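Local coordinates for Pre-mRNA-splicing factor SAD1 (Saccharomyces cerevisiae, PDB 4MSX), which promotes assembly of newly made U4 snRNA into the U4/U6 snRNP and is required for pre-mRNA splicing, although built like a ubiquitin-specific protease without its catalytic activity, at residues G294-A299 with F366-L371; F269-F274 with P319-T324. All blocks are in the same frame, centred on the assembly; numbering follows the deposited sequence.

Of the segments described, the chain, followed from the N terminus, comes first to 269-274, in helix 266-280, then passes helix 282-292 and enters strand 294-299. After residues that are not modelled it returns as strand 315-320, runs through 319-324, and reaches 366-371 much later. Interaction 2 closes the loop from helix to turn, 44 residues between its segments; interaction 1 closes one of 66 residues between neighbouring strands. The two loops cross, since each begins or ends within the other. They touch where Gly294 N probably bonds to Phe320 O and where the Phe320 ring packs on Val296 and Leu368, so the three-stranded sheet and the helical part of the USP domain are tied through strand 315-320.

Interaction 1. Residues G294-A299 with F366-L371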
ATOM      1  N   GLY A 294      12.123  15.003  -4.076  1.00 29.73           N
ATOM      2  CA  GLY A 294      12.835  16.113  -3.470  1.00 28.20           C
ATOM      3  C   GLY A 294      14.173  16.277  -4.145  1.00 30.62           C
ATOM      4  O   GLY A 294      14.558  15.460  -4.999  1.00 33.08           O
ATOM      5  N   LYS A 295      14.932  17.312  -3.762  1.00 30.34           N
ATOM      6  CA  LYS A 295      16.287  17.441  -4.276  1.00 32.72           C
ATOM      7  C   LYS A 295      17.150  17.990  -3.160  1.00 34.55           C
ATOM      8  O   LYS A 295      16.724  18.888  -2.417  1.00 32.21           O
ATOM      9  CB  LYS A 295      16.354  18.412  -5.470  1.00 36.13           C
ATOM     10  CG  LYS A 295      15.592  17.957  -6.674  1.00 38.27           C
ATOM     11  CD  LYS A 295      15.804  18.905  -7.870  1.00 55.61           C
ATOM     12  CE  LYS A 295      14.911  18.488  -9.060  1.00 55.08           C
ATOM     13  NZ  LYS A 295      15.119  19.364 -10.241  1.00 60.98           N
ATOM     14  N   VAL A 296      18.341  17.408  -3.014  1.00 32.10           N
ATOM     15  CA  VAL A 296      19.336  17.912  -2.072  0.53 34.88           C
ATOM     16  C   VAL A 296      20.483  18.469  -2.892  1.00 38.03           C
ATOM     17  O   VAL A 296      20.899  17.863  -3.889  1.00 32.74           O
ATOM     18  CB  VAL A 296      19.939  16.801  -1.163  0.53 36.06           C
ATOM     19  CG1 VAL A 296      20.917  17.415  -0.167  0.53 37.91           C
ATOM     20  CG2 VAL A 296      18.872  16.041  -0.442  0.53 36.59           C
ATOM     21  N   LYS A 297      20.996  19.627  -2.490  1.00 34.40           N
ATOM     22  CA  LYS A 297      22.169  20.170  -3.149  1.00 32.99           C
ATOM     23  C   LYS A 297      23.318  20.097  -2.170  1.00 33.64           C
ATOM     24  O   LYS A 297      23.182  20.492  -1.008  1.00 34.19           O
ATOM     25  CB  LYS A 297      21.872  21.630  -3.551  1.00 37.22           C
ATOM     26  CG  LYS A 297      23.100  22.469  -3.928  1.00 45.89           C
ATOM     27  CD  LYS A 297      22.671  23.935  -4.201  1.00 54.10           C
ATOM     28  CE  LYS A 297      23.829  24.762  -4.747  1.00 62.86           C
ATOM     29  NZ  LYS A 297      23.508  26.220  -4.818  1.00 72.97           N
ATOM     30  N   ILE A 298      24.456  19.599  -2.617  1.00 30.05           N
ATOM     31  CA  ILE A 298      25.630  19.563  -1.763  1.00 35.76           C
ATOM     32  C   ILE A 298      26.697  20.429  -2.417  1.00 35.00           C
ATOM     33  O   ILE A 298      26.998  20.226  -3.606  1.00 41.30           O
ATOM     34  CB  ILE A 298      26.185  18.104  -1.626  1.00 42.90           C
ATOM     35  CG1 ILE A 298      25.107  17.173  -1.078  1.00 45.60           C
ATOM     36  CG2 ILE A 298      27.424  18.102  -0.754  1.00 44.29           C
ATOM     37  CD1 ILE A 298      24.387  16.410  -2.153  1.00 52.38           C
ATOM     38  N   ALA A 299      27.271  21.373  -1.676  1.00 40.86           N
ATOM     39  CA  ALA A 299      28.168  22.349  -2.285  1.00 44.05           C
ATOM     40  C   ALA A 299      29.369  22.659  -1.417  1.00 49.50           C
ATOM     41  O   ALA A 299      29.266  22.701  -0.196  1.00 52.57           O
ATOM     42  CB  ALA A 299      27.396  23.663  -2.553  1.00 42.18           C
ATOM     43  N   PHE A 366      24.858  21.493   2.891  1.00 44.71           N
ATOM     44  CA  PHE A 366      23.759  20.644   2.401  1.00 45.68           C
ATOM     45  C   PHE A 366      22.512  21.483   2.394  1.00 37.96           C
ATOM     46  O   PHE A 366      22.263  22.187   3.375  1.00 38.85           O
ATOM     47  CB  PHE A 366      23.521  19.492   3.361  1.00 43.98           C
ATOM     48  CG  PHE A 366      24.559  18.425   3.288  1.00 46.41           C
ATOM     49  CD1 PHE A 366      25.735  18.542   4.009  1.00 53.13           C
ATOM     50  CD2 PHE A 366      24.353  17.308   2.504  1.00 48.66           C
ATOM     51  CE1 PHE A 366      26.696  17.558   3.943  1.00 50.57           C
ATOM     52  CE2 PHE A 366      25.304  16.308   2.432  1.00 54.81           C
ATOM     53  CZ  PHE A 366      26.477  16.434   3.154  1.00 49.43           C
ATOM     54  N   GLU A 367      21.720  21.414   1.333  1.00 35.25           N
ATOM     55  CA  GLU A 367      20.511  22.199   1.289  1.00 34.64           C
ATOM     56  C   GLU A 367      19.396  21.426   0.587  1.00 33.08           C
ATOM     57  O   GLU A 367      19.642  20.855  -0.467  1.00 35.63           O
ATOM     58  CB  GLU A 367      20.763  23.487   0.497  1.00 39.23           C
ATOM     59  CG  GLU A 367      19.584  24.461   0.534  1.00 50.97           C
ATOM     60  CD  GLU A 367      19.831  25.730  -0.305  1.00 75.54           C
ATOM     61  OE1 GLU A 367      20.957  25.893  -0.848  1.00 61.31           O
ATOM     62  OE2 GLU A 367      18.892  26.557  -0.426  1.00 63.14           O
ATOM     63  N   LEU A 368      18.190  21.440   1.134  1.00 32.18           N
ATOM     64  CA  LEU A 368      17.045  20.874   0.395  1.00 33.38           C
ATOM     65  C   LEU A 368      16.578  21.906  -0.609  1.00 37.68           C
ATOM     66  O   LEU A 368      15.948  22.874  -0.224  1.00 43.03           O
ATOM     67  CB  LEU A 368      15.916  20.488   1.365  1.00 31.01           C
ATOM     68  CG  LEU A 368      16.357  19.303   2.224  1.00 40.06           C
ATOM     69  CD1 LEU A 368      15.391  19.045   3.367  1.00 38.74           C
ATOM     70  CD2 LEU A 368      16.538  18.057   1.337  1.00 45.89           C
ATOM     71  N   THR A 369      16.920  21.756  -1.882  1.00 31.21           N
ATOM     72  CA  THR A 369      16.532  22.794  -2.845  1.00 39.01           C
ATOM     73  C   THR A 369      15.206  22.499  -3.551  1.00 46.12           C
ATOM     74  O   THR A 369      14.691  23.353  -4.256  1.00 34.80           O
ATOM     75  CB  THR A 369      17.566  22.970  -3.926  1.00 40.09           C
ATOM     76  OG1 THR A 369      17.850  21.679  -4.506  1.00 41.53           O
ATOM     77  CG2 THR A 369      18.851  23.582  -3.342  1.00 40.58           C
ATOM     78  N   ARG A 370      14.673  21.284  -3.434  1.00 36.24           N
ATOM     79  CA  ARG A 370      13.270  21.088  -3.821  1.00 34.75           C
ATOM     80  C   ARG A 370      12.565  20.374  -2.700  1.00 39.59           C
ATOM     81  O   ARG A 370      12.933  19.249  -2.306  1.00 36.11           O
ATOM     82  CB  ARG A 370      13.105  20.339  -5.141  1.00 36.22           C
ATOM     83  CG  ARG A 370      11.578  20.229  -5.576  1.00 34.18           C
ATOM     84  CD  ARG A 370      11.420  19.526  -6.917  1.00 39.98           C
ATOM     85  NE  ARG A 370      10.102  19.848  -7.477  1.00 40.19           N
ATOM     86  CZ  ARG A 370       9.002  19.127  -7.325  1.00 49.10           C
ATOM     87  NH1 ARG A 370       9.044  17.955  -6.672  1.00 35.98           N
ATOM     88  NH2 ARG A 370       7.855  19.568  -7.869  1.00 37.22           N
ATOM     89  N   LEU A 371      11.574  21.039  -2.155  1.00 31.19           N
ATOM     90  CA  LEU A 371      10.806  20.477  -1.067  1.00 32.33           C
ATOM     91  C   LEU A 371       9.485  20.012  -1.671  1.00 43.44           C
ATOM     92  O   LEU A 371       8.710  20.815  -2.151  1.00 34.97           O
ATOM     93  CB  LEU A 371      10.590  21.506   0.042  1.00 37.30           C
ATOM     94  CG  LEU A 371      11.811  21.705   0.953  1.00 40.82           C
ATOM     95  CD1 LEU A 371      11.609  22.876   1.880  1.00 42.47           C
ATOM     96  CD2 LEU A 371      12.072  20.454   1.753  1.00 35.20           C
TER
HETATM   97  O   HOH W   1      20.972  26.926  -3.251  1.00 68.88           O
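The carbonyl oxygen of Lys295 is gripped by two consecutive amides of the opposing strand: Thr369 N at 2.9 Å and Arg370 N at 3.3 Å from Lys295 O. Both bonds are weak, the first because it is bent (128° at the hydrogen), the second because it is long though nearly straight. Regular antiparallel pairing lies beyond this point, where Lys297 N reaches Glu367 O at 2.7 Å, almost in line with the carbonyl, and Glu367 N returns a bond to Lys297 O.

The side chains sort onto two faces. On one, Ile298 lies beside Phe366, both pointing the same way: CG1 of Ile298 comes within 3.6 Å of Phe366 CE2, while its CG2 sits above the rim of one ring face. In the conformer given, Val296 CG2 meets Leu368 CD2 at 3.6 Å, and Phe354 of helix 352-355 packs against this face. On the face of Lys295, Lys297 and Arg370, Lys297 CB meets the CG2 methyl of Thr369, a residue of the bulge, their side chains roughly perpendicular. The Lys297 chain, extended with CG anti to the backbone N (chi1 165°), carries NZ to a water that donates to Glu367 OE1, 2.6 Å from that oxygen, and so bridges two groups that do not touch directly. Arg370 lays its CB against Lys295 CG, but its guanidinium turns to the carbonyls of Lys293 and His290.

With Thr369 and Arg370 both facing Lys295, the arrangement is a classic beta bulge in a three-stranded antiparallel sheet, at its pairing of central strand 294-299 with outer strand 365-370.

Interaction 2. Residues F269-F274 with P319-T324; sequences FLLWLF and PFWVLT
Aromatic contacts dominate where Phe274 meets Trp321. The phenyl ring presents its edge to the face of the indole in a T-shaped (edge-to-face) pair, with the planes at 89° and the centroid of the Phe274 ring 5.0 Å from that of the six-membered ring of Trp321. CD2 of Phe274 makes the approach, standing 3.4 Å from Trp321 CD2, at the bond shared by the two indole rings. An aliphatic carbon uses the same face: Phe274 CB lies above the five-membered ring of Trp321, 4.0 Å from its centroid and only 11° off the ring normal, a CH-pi interaction. With chi1 at -63°, CG of Trp321 stands anti to its own carbonyl carbon, and the indole face meets Phe274. The indole nitrogen NE1 is hydrogen-bonded to Asn275 OD1, one residue beyond the segment, which helps fix the rotation of the ring.

Within the USP domain, helix 266-280 here packs against the short link at which the chain leaves strand 315-320 of the three-stranded sheet and passes to strand 323-325 of the mixed sheet. Cys292 of helix 282-292 touches both aromatic residues.

Aliphatic packing continues the contact along the helix. In the conformer given, Leu270 CD2 and Val322 CG2 meet at 3.5 Å, their side chains crossing at a slant, and that same leucine methyl also sits over the centre of one face of the Phe274 ring. The Leu271 and Trp321 side chains run past one another head to tail, Leu271 CD2 at the indole edge and 3.9 Å from Trp321 CB. Leu271 CD2 also lies 4.0 Å from Val322 CG2, so that valine methyl is shared by two successive leucines of the helix.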
ATOM      1  N   PHE A 269      11.390  -1.692  -0.815  1.00 21.35           N
ATOM      2  CA  PHE A 269      10.226  -2.004  -1.646  1.00 20.58           C
ATOM      3  C   PHE A 269       9.555  -0.720  -2.158  1.00 24.09           C
ATOM      4  O   PHE A 269       9.143  -0.664  -3.308  1.00 23.27           O
ATOM      5  CB  PHE A 269       9.233  -2.873  -0.895  1.00 18.27           C
ATOM      6  CG  PHE A 269       8.022  -3.274  -1.738  1.00 22.12           C
ATOM      7  CD1 PHE A 269       8.193  -3.991  -2.932  1.00 25.02           C
ATOM      8  CD2 PHE A 269       6.728  -2.902  -1.355  1.00 25.45           C
ATOM      9  CE1 PHE A 269       7.087  -4.350  -3.725  1.00 26.40           C
ATOM     10  CE2 PHE A 269       5.593  -3.273  -2.148  1.00 26.00           C
ATOM     11  CZ  PHE A 269       5.788  -4.003  -3.311  1.00 25.32           C
ATOM     12  N   LEU A 270       9.475   0.318  -1.318  1.00 21.44           N
ATOM     13  CA  LEU A 270       8.918   1.616  -1.778  0.56 22.45           C
ATOM     14  C   LEU A 270       9.730   2.144  -2.956  1.00 20.85           C
ATOM     15  O   LEU A 270       9.172   2.576  -3.958  1.00 22.87           O
ATOM     16  CB  LEU A 270       8.959   2.641  -0.625  0.56 20.90           C
ATOM     17  CG  LEU A 270       8.377   4.003  -1.086  0.56 27.40           C
ATOM     18  CD1 LEU A 270       7.653   4.688   0.083  0.56 31.95           C
ATOM     19  CD2 LEU A 270       9.486   4.868  -1.632  0.56 24.43           C
ATOM     20  N   LEU A 271      11.064   2.099  -2.859  1.00 21.10           N
ATOM     21  CA  LEU A 271      11.925   2.639  -3.918  1.00 21.46           C
ATOM     22  C   LEU A 271      11.724   1.779  -5.174  1.00 26.95           C
ATOM     23  O   LEU A 271      11.659   2.283  -6.297  1.00 25.69           O
ATOM     24  CB  LEU A 271      13.419   2.532  -3.546  1.00 23.77           C
ATOM     25  CG  LEU A 271      13.814   3.521  -2.397  1.00 30.45           C
ATOM     26  CD1 LEU A 271      15.259   3.385  -1.967  1.00 30.46           C
ATOM     27  CD2 LEU A 271      13.572   4.971  -2.829  1.00 27.14           C
ATOM     28  N   TRP A 272      11.718   0.461  -4.998  1.00 22.23           N
ATOM     29  CA  TRP A 272      11.485  -0.413  -6.168  1.00 23.49           C
ATOM     30  C   TRP A 272      10.123  -0.057  -6.844  1.00 25.32           C
ATOM     31  O   TRP A 272      10.001   0.001  -8.091  1.00 26.85           O
ATOM     32  CB  TRP A 272      11.459  -1.906  -5.723  1.00 25.05           C
ATOM     33  CG  TRP A 272      11.410  -2.873  -6.875  1.00 27.34           C
ATOM     34  CD1 TRP A 272      12.488  -3.514  -7.485  1.00 29.68           C
ATOM     35  CD2 TRP A 272      10.223  -3.380  -7.516  1.00 22.95           C
ATOM     36  NE1 TRP A 272      12.015  -4.370  -8.492  1.00 29.20           N
ATOM     37  CE2 TRP A 272      10.644  -4.303  -8.522  1.00 30.20           C
ATOM     38  CE3 TRP A 272       8.849  -3.136  -7.346  1.00 24.25           C
ATOM     39  CZ2 TRP A 272       9.741  -4.941  -9.373  1.00 29.87           C
ATOM     40  CZ3 TRP A 272       7.932  -3.813  -8.211  1.00 27.96           C
ATOM     41  CH2 TRP A 272       8.408  -4.701  -9.187  1.00 31.72           C
ATOM     42  N   LEU A 273       9.097   0.070  -6.024  1.00 21.68           N
ATOM     43  CA  LEU A 273       7.731   0.254  -6.534  1.00 24.94           C
ATOM     44  C   LEU A 273       7.623   1.652  -7.212  1.00 28.18           C
ATOM     45  O   LEU A 273       7.048   1.787  -8.304  1.00 25.99           O
ATOM     46  CB  LEU A 273       6.710   0.164  -5.395  1.00 24.55           C
ATOM     47  CG  LEU A 273       5.286  -0.007  -5.906  1.00 30.04           C
ATOM     48  CD1 LEU A 273       5.085  -1.410  -6.573  1.00 28.99           C
ATOM     49  CD2 LEU A 273       4.289   0.216  -4.774  1.00 32.08           C
ATOM     50  N   PHE A 274       8.182   2.698  -6.589  1.00 24.63           N
ATOM     51  CA  PHE A 274       8.183   4.025  -7.278  1.00 25.86           C
ATOM     52  C   PHE A 274       8.914   3.973  -8.618  1.00 30.77           C
ATOM     53  O   PHE A 274       8.448   4.542  -9.623  1.00 29.97           O
ATOM     54  CB  PHE A 274       8.883   5.100  -6.457  1.00 23.69           C
ATOM     55  CG  PHE A 274       7.999   5.747  -5.434  1.00 29.79           C
ATOM     56  CD1 PHE A 274       6.855   5.124  -4.983  1.00 35.85           C
ATOM     57  CD2 PHE A 274       8.302   6.999  -4.939  1.00 45.96           C
ATOM     58  CE1 PHE A 274       6.021   5.742  -4.035  1.00 42.46           C
ATOM     59  CE2 PHE A 274       7.484   7.619  -3.991  1.00 38.54           C
ATOM     60  CZ  PHE A 274       6.354   6.990  -3.543  1.00 37.14           C
ATOM     61  N   PRO A 319      18.409  14.200  -6.869  1.00 36.65           N
ATOM     62  CA  PRO A 319      16.994  14.006  -6.525  1.00 33.15           C
ATOM     63  C   PRO A 319      16.848  12.837  -5.532  1.00 34.59           C
ATOM     64  O   PRO A 319      17.753  12.004  -5.433  1.00 29.71           O
ATOM     65  CB  PRO A 319      16.354  13.650  -7.872  1.00 35.55           C
ATOM     66  CG  PRO A 319      17.466  13.011  -8.639  1.00 51.43           C
ATOM     67  CD  PRO A 319      18.754  13.663  -8.193  1.00 48.38           C
ATOM     68  N   PHE A 320      15.730  12.776  -4.821  1.00 32.01           N
ATOM     69  CA  PHE A 320      15.436  11.623  -3.981  1.00 35.92           C
ATOM     70  C   PHE A 320      13.956  11.372  -3.929  1.00 31.28           C
ATOM     71  O   PHE A 320      13.151  12.299  -4.003  1.00 32.17           O
ATOM     72  CB  PHE A 320      15.968  11.831  -2.535  1.00 29.79           C
ATOM     73  CG  PHE A 320      15.349  13.021  -1.811  1.00 28.97           C
ATOM     74  CD1 PHE A 320      14.118  12.899  -1.147  1.00 27.59           C
ATOM     75  CD2 PHE A 320      16.022  14.254  -1.758  1.00 31.14           C
ATOM     76  CE1 PHE A 320      13.552  14.006  -0.455  1.00 30.70           C
ATOM     77  CE2 PHE A 320      15.468  15.363  -1.061  1.00 33.39           C
ATOM     78  CZ  PHE A 320      14.239  15.237  -0.413  1.00 34.31           C
ATOM     79  N   TRP A 321      13.591  10.107  -3.757  1.00 28.62           N
ATOM     80  CA  TRP A 321      12.236   9.769  -3.337  1.00 26.03           C
ATOM     81  C   TRP A 321      12.200   9.746  -1.836  1.00 27.88           C
ATOM     82  O   TRP A 321      11.197  10.044  -1.253  1.00 28.60           O
ATOM     83  CB  TRP A 321      11.832   8.307  -3.780  1.00 24.24           C
ATOM     84  CG  TRP A 321      11.788   8.064  -5.219  1.00 28.56           C
ATOM     85  CD1 TRP A 321      12.507   7.123  -5.939  1.00 32.57           C
ATOM     86  CD2 TRP A 321      10.947   8.738  -6.159  1.00 28.24           C
ATOM     87  NE1 TRP A 321      12.123   7.180  -7.266  1.00 34.83           N
ATOM     88  CE2 TRP A 321      11.192   8.179  -7.421  1.00 32.23           C
ATOM     89  CE3 TRP A 321      10.020   9.790  -6.044  1.00 31.62           C
ATOM     90  CZ2 TRP A 321      10.498   8.599  -8.583  1.00 33.82           C
ATOM     91  CZ3 TRP A 321       9.373  10.228  -7.177  1.00 35.53           C
ATOM     92  CH2 TRP A 321       9.612   9.630  -8.433  1.00 34.58           C
ATOM     93  N   VAL A 322      13.270   9.223  -1.217  1.00 26.06           N
ATOM     94  CA  VAL A 322      13.228   9.018   0.221  1.00 23.60           C
ATOM     95  C   VAL A 322      14.523   9.625   0.761  1.00 28.38           C
ATOM     96  O   VAL A 322      15.600   9.322   0.275  1.00 26.79           O
ATOM     97  CB  VAL A 322      13.154   7.491   0.563  1.00 29.23           C
ATOM     98  CG1 VAL A 322      13.430   7.273   2.057  1.00 27.57           C
ATOM     99  CG2 VAL A 322      11.784   6.910   0.132  1.00 25.20           C
ATOM    100  N   LEU A 323      14.414  10.479   1.761  1.00 24.84           N
ATOM    101  CA  LEU A 323      15.601  11.117   2.336  1.00 25.43           C
ATOM    102  C   LEU A 323      16.060  10.382   3.556  1.00 24.88           C
ATOM    103  O   LEU A 323      15.321  10.271   4.515  1.00 27.31           O
ATOM    104  CB  LEU A 323      15.252  12.559   2.737  1.00 29.25           C
ATOM    105  CG  LEU A 323      16.467  13.322   3.289  1.00 33.39           C
ATOM    106  CD1 LEU A 323      17.544  13.504   2.237  1.00 32.26           C
ATOM    107  CD2 LEU A 323      15.983  14.671   3.808  1.00 32.57           C
ATOM    108  N   THR A 324      17.275   9.839   3.519  1.00 24.25           N
ATOM    109  CA  THR A 324      17.766   9.042   4.638  1.00 23.49           C
ATOM    110  C   THR A 324      18.395   9.970   5.652  1.00 32.69           C
ATOM    111  O   THR A 324      19.205  10.792   5.298  1.00 29.49           O
ATOM    112  CB  THR A 324      18.802   7.980   4.200  1.00 31.32           C
ATOM    113  OG1 THR A 324      18.113   6.959   3.459  1.00 28.70           O
ATOM    114  CG2 THR A 324      19.495   7.325   5.456  1.00 32.07           C
TER